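Local coordinates for alcohol oxidase (Myceliophthora thermophila, PDB 6F74), which binds FAD as a VAO-type flavoprotein and probably uses it in the oxygen-dependent oxidation of an alcohol substrate, at residues Met500-Lys508 against Val518-Lys526. Residues are numbered along the deposited sequence; the frame is centred on the assembly and turned at random.
Sequences MISGQGIPK and VQHQVTHVK
The ammonium nitrogen NZ of K526 donates to OE1 of Q504 at 3.0 Å and to the hydroxyl of S466, so two oxygens grip it where helix 512-533 lies on the antiparallel seven-stranded sheet. Such a large antiparallel sheet with helices packed on it is consistent with the cap (substrate) domain of VAO-type flavoproteins; the contact itself lies away from the annotated sites. Strand 498-503 runs between 467-472 and 435-440 in that sheet and connects through a loop to the helix, which runs back over it, roughly antiparallel at 148°, with the local axes 8.7 Å apart at their closest. NZ approaches OE1 from above the carbonyl plane of Q504, 38° out of it, and so not along a lone pair. A final turn in the lysine chain (chi4 73°) brings NZ to this oxygen, while CD and CE pass beside S502 OG, each 3.3 Å from it. That hydroxyl is hydrogen-bonded to N468 on the neighbouring strand, so the lysine methylenes cover a polar atom that already has a partner. Q504 is extended beyond CG and points toward the helix, setting OE1 also against CB of Q521 at 3.4 Å. The Q521 chain then bends away, and the two amide planes are strongly inclined to each other. NE2 of Q504 makes a weak hydrogen bond to E464, which gives the other end of the amide a partner. Nearer the start of the helix segment the contact turns apolar. V522 CG2 lies 4.0 Å from Q504 CG, and V522 also touches I434 and T436, reaching toward strand 435-440. V518 spreads its two methyls: CG1 packs on CB of Q504, whereas CG2 meets the branch methyl CG2 of I506 at 3.7 Å.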
ATOM      1  N   MET A 500       1.912 -10.304  -9.303  1.00 19.86           N
ATOM      2  CA  MET A 500       2.863 -11.122  -8.532  1.00 19.78           C
ATOM      3  C   MET A 500       3.720 -10.175  -7.727  1.00 19.56           C
ATOM      4  O   MET A 500       4.224  -9.173  -8.264  1.00 19.64           O
ATOM      5  CB  MET A 500       3.744 -11.973  -9.440  1.00 20.17           C
ATOM      6  CG  MET A 500       2.966 -13.042 -10.190  1.00 20.42           C
ATOM      7  SD  MET A 500       3.833 -13.878 -11.514  1.00 21.00           S
ATOM      8  CE  MET A 500       4.957 -14.943 -10.641  1.00 21.03           C
ATOM      9  N   ILE A 501       3.832 -10.453  -6.434  1.00 19.32           N
ATOM     10  CA  ILE A 501       4.742  -9.758  -5.536  1.00 19.16           C
ATOM     11  C   ILE A 501       5.734 -10.782  -4.987  1.00 19.31           C
ATOM     12  O   ILE A 501       5.348 -11.865  -4.564  1.00 19.33           O
ATOM     13  CB  ILE A 501       3.978  -9.104  -4.387  1.00 18.82           C
ATOM     14  CG1 ILE A 501       3.031  -8.062  -4.971  1.00 18.76           C
ATOM     15  CG2 ILE A 501       4.922  -8.466  -3.383  1.00 18.70           C
ATOM     16  CD1 ILE A 501       2.205  -7.291  -3.975  1.00 18.51           C
ATOM     17  N   SER A 502       7.014 -10.444  -5.036  1.00 19.47           N
ATOM     18  CA  SER A 502       8.078 -11.298  -4.493  1.00 19.71           C
ATOM     19  C   SER A 502       8.986 -10.424  -3.649  1.00 19.65           C
ATOM     20  O   SER A 502       9.307  -9.318  -4.034  1.00 19.61           O
ATOM     21  CB  SER A 502       8.850 -11.968  -5.619  1.00 20.17           C
ATOM     22  OG  SER A 502       9.816 -12.891  -5.129  1.00 20.48           O
ATOM     23  N   GLY A 503       9.400 -10.901  -2.488  1.00 19.67           N
ATOM     24  CA  GLY A 503      10.225 -10.059  -1.588  1.00 19.65           C
ATOM     25  C   GLY A 503      11.065 -10.881  -0.623  1.00 19.94           C
ATOM     26  O   GLY A 503      10.913 -12.099  -0.545  1.00 20.13           O
ATOM     27  N   GLN A 504      11.953 -10.191   0.102  1.00 20.03           N
ATOM     28  CA  GLN A 504      12.742 -10.791   1.185  1.00 20.35           C
ATOM     29  C   GLN A 504      12.873  -9.782   2.302  1.00 20.18           C
ATOM     30  O   GLN A 504      12.798  -8.580   2.079  1.00 19.93           O
ATOM     31  CB  GLN A 504      14.175 -11.144   0.740  1.00 20.93           C
ATOM     32  CG  GLN A 504      14.258 -11.755  -0.624  1.00 21.16           C
ATOM     33  CD  GLN A 504      15.676 -12.186  -1.012  1.00 21.84           C
ATOM     34  OE1 GLN A 504      15.938 -12.436  -2.181  1.00 22.11           O
ATOM     35  NE2 GLN A 504      16.594 -12.246  -0.041  1.00 22.19           N
ATOM     36  N   GLY A 505      13.137 -10.283   3.502  1.00 20.39           N
ATOM     37  CA  GLY A 505      13.410  -9.461   4.677  1.00 20.36           C
ATOM     38  C   GLY A 505      14.892  -9.226   4.922  1.00 20.83           C
ATOM     39  O   GLY A 505      15.746  -9.905   4.333  1.00 21.28           O
ATOM     40  N   ILE A 506      15.171  -8.273   5.807  1.00 20.79           N
ATOM     41  CA  ILE A 506      16.494  -8.007   6.323  1.00 21.28           C
ATOM     42  C   ILE A 506      16.398  -8.081   7.845  1.00 21.42           C
ATOM     43  O   ILE A 506      15.317  -7.829   8.407  1.00 21.03           O
ATOM     44  CB  ILE A 506      17.059  -6.615   5.931  1.00 21.18           C
ATOM     45  CG1 ILE A 506      16.015  -5.491   6.119  1.00 20.56           C
ATOM     46  CG2 ILE A 506      17.515  -6.644   4.493  1.00 21.30           C
ATOM     47  CD1 ILE A 506      16.499  -4.078   5.826  1.00 20.46           C
ATOM     48  N   PRO A 507      17.512  -8.407   8.514  1.00 22.05           N
ATOM     49  CA  PRO A 507      17.528  -8.326   9.976  1.00 22.27           C
ATOM     50  C   PRO A 507      17.032  -6.980  10.483  1.00 21.83           C
ATOM     51  O   PRO A 507      17.137  -5.957   9.789  1.00 21.52           O
ATOM     52  CB  PRO A 507      19.032  -8.517  10.338  1.00 23.06           C
ATOM     53  CG  PRO A 507      19.626  -9.219   9.158  1.00 23.32           C
ATOM     54  CD  PRO A 507      18.858  -8.689   7.971  1.00 22.65           C
ATOM     55  N   LYS A 508      16.477  -6.992  11.683  1.00 21.86           N
ATOM     56  CA  LYS A 508      15.947  -5.779  12.315  1.00 21.52           C
ATOM     57  C   LYS A 508      17.048  -4.712  12.429  1.00 21.71           C
ATOM     58  O   LYS A 508      16.821  -3.542  12.120  1.00 21.31           O
ATOM     59  CB  LYS A 508      15.400  -6.162  13.698  1.00 21.75           C
ATOM     60  CG  LYS A 508      14.804  -5.039  14.517  1.00 21.52           C
ATOM     61  CD  LYS A 508      14.307  -5.597  15.844  1.00 21.89           C
ATOM     62  CE  LYS A 508      15.442  -5.875  16.825  1.00 22.65           C
ATOM     63  NZ  LYS A 508      14.886  -6.426  18.086  1.00 23.05           N
ATOM     64  N   VAL A 518      20.359  -7.678  -0.228  1.00 22.98           N
ATOM     65  CA  VAL A 518      18.946  -8.059  -0.330  1.00 22.36           C
ATOM     66  C   VAL A 518      18.217  -7.222  -1.378  1.00 21.96           C
ATOM     67  O   VAL A 518      17.441  -7.765  -2.155  1.00 21.81           O
ATOM     68  CB  VAL A 518      18.230  -7.990   1.027  1.00 21.92           C
ATOM     69  CG1 VAL A 518      16.733  -8.261   0.870  1.00 21.33           C
ATOM     70  CG2 VAL A 518      18.828  -9.011   1.981  1.00 22.39           C
ATOM     71  N   GLN A 519      18.452  -5.916  -1.393  1.00 21.83           N
ATOM     72  CA  GLN A 519      17.800  -5.036  -2.372  1.00 21.53           C
ATOM     73  C   GLN A 519      18.141  -5.439  -3.806  1.00 21.98           C
ATOM     74  O   GLN A 519      17.271  -5.417  -4.684  1.00 21.77           O
ATOM     75  CB  GLN A 519      18.191  -3.559  -2.162  1.00 21.45           C
ATOM     76  CG  GLN A 519      17.413  -2.596  -3.044  1.00 21.14           C
ATOM     77  CD  GLN A 519      15.923  -2.660  -2.747  1.00 20.52           C
ATOM     78  OE1 GLN A 519      15.493  -2.180  -1.706  1.00 20.15           O
ATOM     79  NE2 GLN A 519      15.138  -3.282  -3.635  1.00 20.47           N
ATOM     80  N   HIS A 520      19.401  -5.814  -4.026  1.00 22.67           N
ATOM     81  CA  HIS A 520      19.857  -6.326  -5.311  1.00 23.24           C
ATOM     82  C   HIS A 520      19.183  -7.626  -5.731  1.00 23.22           C
ATOM     83  O   HIS A 520      18.866  -7.791  -6.902  1.00 23.37           O
ATOM     84  CB  HIS A 520      21.372  -6.565  -5.291  1.00 24.07           C
ATOM     85  CG  HIS A 520      21.919  -7.067  -6.598  1.00 24.78           C
ATOM     86  ND1 HIS A 520      22.294  -6.220  -7.620  1.00 25.11           N
ATOM     87  CD2 HIS A 520      22.087  -8.325  -7.069  1.00 25.23           C
ATOM     88  CE1 HIS A 520      22.707  -6.937  -8.649  1.00 25.78           C
ATOM     89  NE2 HIS A 520      22.576  -8.213  -8.346  1.00 25.84           N
ATOM     90  N   GLN A 521      19.005  -8.561  -4.801  1.00 23.11           N
ATOM     91  CA  GLN A 521      18.253  -9.772  -5.107  1.00 23.04           C
ATOM     92  C   GLN A 521      16.816  -9.435  -5.501  1.00 22.39           C
ATOM     93  O   GLN A 521      16.325  -9.954  -6.485  1.00 22.48           O
ATOM     94  CB  GLN A 521      18.249 -10.747  -3.926  1.00 23.03           C
ATOM     95  CG  GLN A 521      19.625 -11.374  -3.587  1.00 23.80           C
ATOM     96  CD  GLN A 521      20.256 -12.118  -4.735  1.00 24.50           C
ATOM     97  OE1 GLN A 521      19.682 -13.061  -5.246  1.00 24.51           O
ATOM     98  NE2 GLN A 521      21.438 -11.682  -5.162  1.00 25.15           N
ATOM     99  N   VAL A 522      16.152  -8.557  -4.744  1.00 21.81           N
ATOM    100  CA  VAL A 522      14.775  -8.198  -5.021  1.00 21.26           C
ATOM    101  C   VAL A 522      14.635  -7.466  -6.346  1.00 21.38           C
ATOM    102  O   VAL A 522      13.785  -7.840  -7.168  1.00 21.33           O
ATOM    103  CB  VAL A 522      14.158  -7.386  -3.882  1.00 20.71           C
ATOM    104  CG1 VAL A 522      12.734  -6.927  -4.218  1.00 20.23           C
ATOM    105  CG2 VAL A 522      14.100  -8.257  -2.614  1.00 20.63           C
ATOM    106  N   THR A 523      15.467  -6.456  -6.574  1.00 21.61           N
ATOM    107  CA  THR A 523      15.360  -5.641  -7.786  1.00 21.78           C
ATOM    108  C   THR A 523      15.878  -6.346  -9.044  1.00 22.43           C
ATOM    109  O   THR A 523      15.167  -6.405 -10.055  1.00 22.49           O
ATOM    110  CB  THR A 523      16.089  -4.272  -7.624  1.00 21.86           C
ATOM    111  OG1 THR A 523      15.496  -3.505  -6.552  1.00 21.26           O
ATOM    112  CG2 THR A 523      16.009  -3.459  -8.944  1.00 22.14           C
ATOM    113  N   HIS A 524      17.109  -6.870  -8.980  1.00 23.00           N
ATOM    114  CA  HIS A 524      17.820  -7.348 -10.170  1.00 23.76           C
ATOM    115  C   HIS A 524      17.834  -8.852 -10.408  1.00 24.07           C
ATOM    116  O   HIS A 524      18.282  -9.261 -11.470  1.00 24.71           O
ATOM    117  CB  HIS A 524      19.279  -6.836 -10.164  1.00 24.39           C
ATOM    118  CG  HIS A 524      19.382  -5.342 -10.191  1.00 24.24           C
ATOM    119  ND1 HIS A 524      19.021  -4.595 -11.294  1.00 24.38           N
ATOM    120  CD2 HIS A 524      19.778  -4.461  -9.250  1.00 24.01           C
ATOM    121  CE1 HIS A 524      19.210  -3.315 -11.042  1.00 24.23           C
ATOM    122  NE2 HIS A 524      19.665  -3.203  -9.805  1.00 23.99           N
ATOM    123  N   VAL A 525      17.391  -9.653  -9.440  1.00 23.69           N
ATOM    124  CA  VAL A 525      17.155 -11.098  -9.640  1.00 23.89           C
ATOM    125  C   VAL A 525      15.636 -11.369  -9.684  1.00 23.27           C
ATOM    126  O   VAL A 525      15.104 -11.804 -10.709  1.00 23.44           O
ATOM    127  CB  VAL A 525      17.888 -11.948  -8.574  1.00 24.09           C
ATOM    128  CG1 VAL A 525      17.616 -13.432  -8.783  1.00 24.32           C
ATOM    129  CG2 VAL A 525      19.402 -11.706  -8.656  1.00 24.84           C
ATOM    130  N   LYS A 526      14.931 -11.056  -8.599  1.00 22.62           N
ATOM    131  CA  LYS A 526      13.479 -11.312  -8.541  1.00 22.09           C
ATOM    132  C   LYS A 526      12.719 -10.427  -9.549  1.00 21.97           C
ATOM    133  O   LYS A 526      12.080 -10.937 -10.462  1.00 22.11           O
ATOM    134  CB  LYS A 526      12.945 -11.141  -7.119  1.00 21.53           C
ATOM    135  CG  LYS A 526      13.181 -12.344  -6.223  1.00 21.63           C
ATOM    136  CD  LYS A 526      12.994 -12.057  -4.745  1.00 21.24           C
ATOM    137  CE  LYS A 526      12.830 -13.338  -3.938  1.00 21.31           C
ATOM    138  NZ  LYS A 526      14.092 -14.108  -3.774  1.00 21.92           N
TER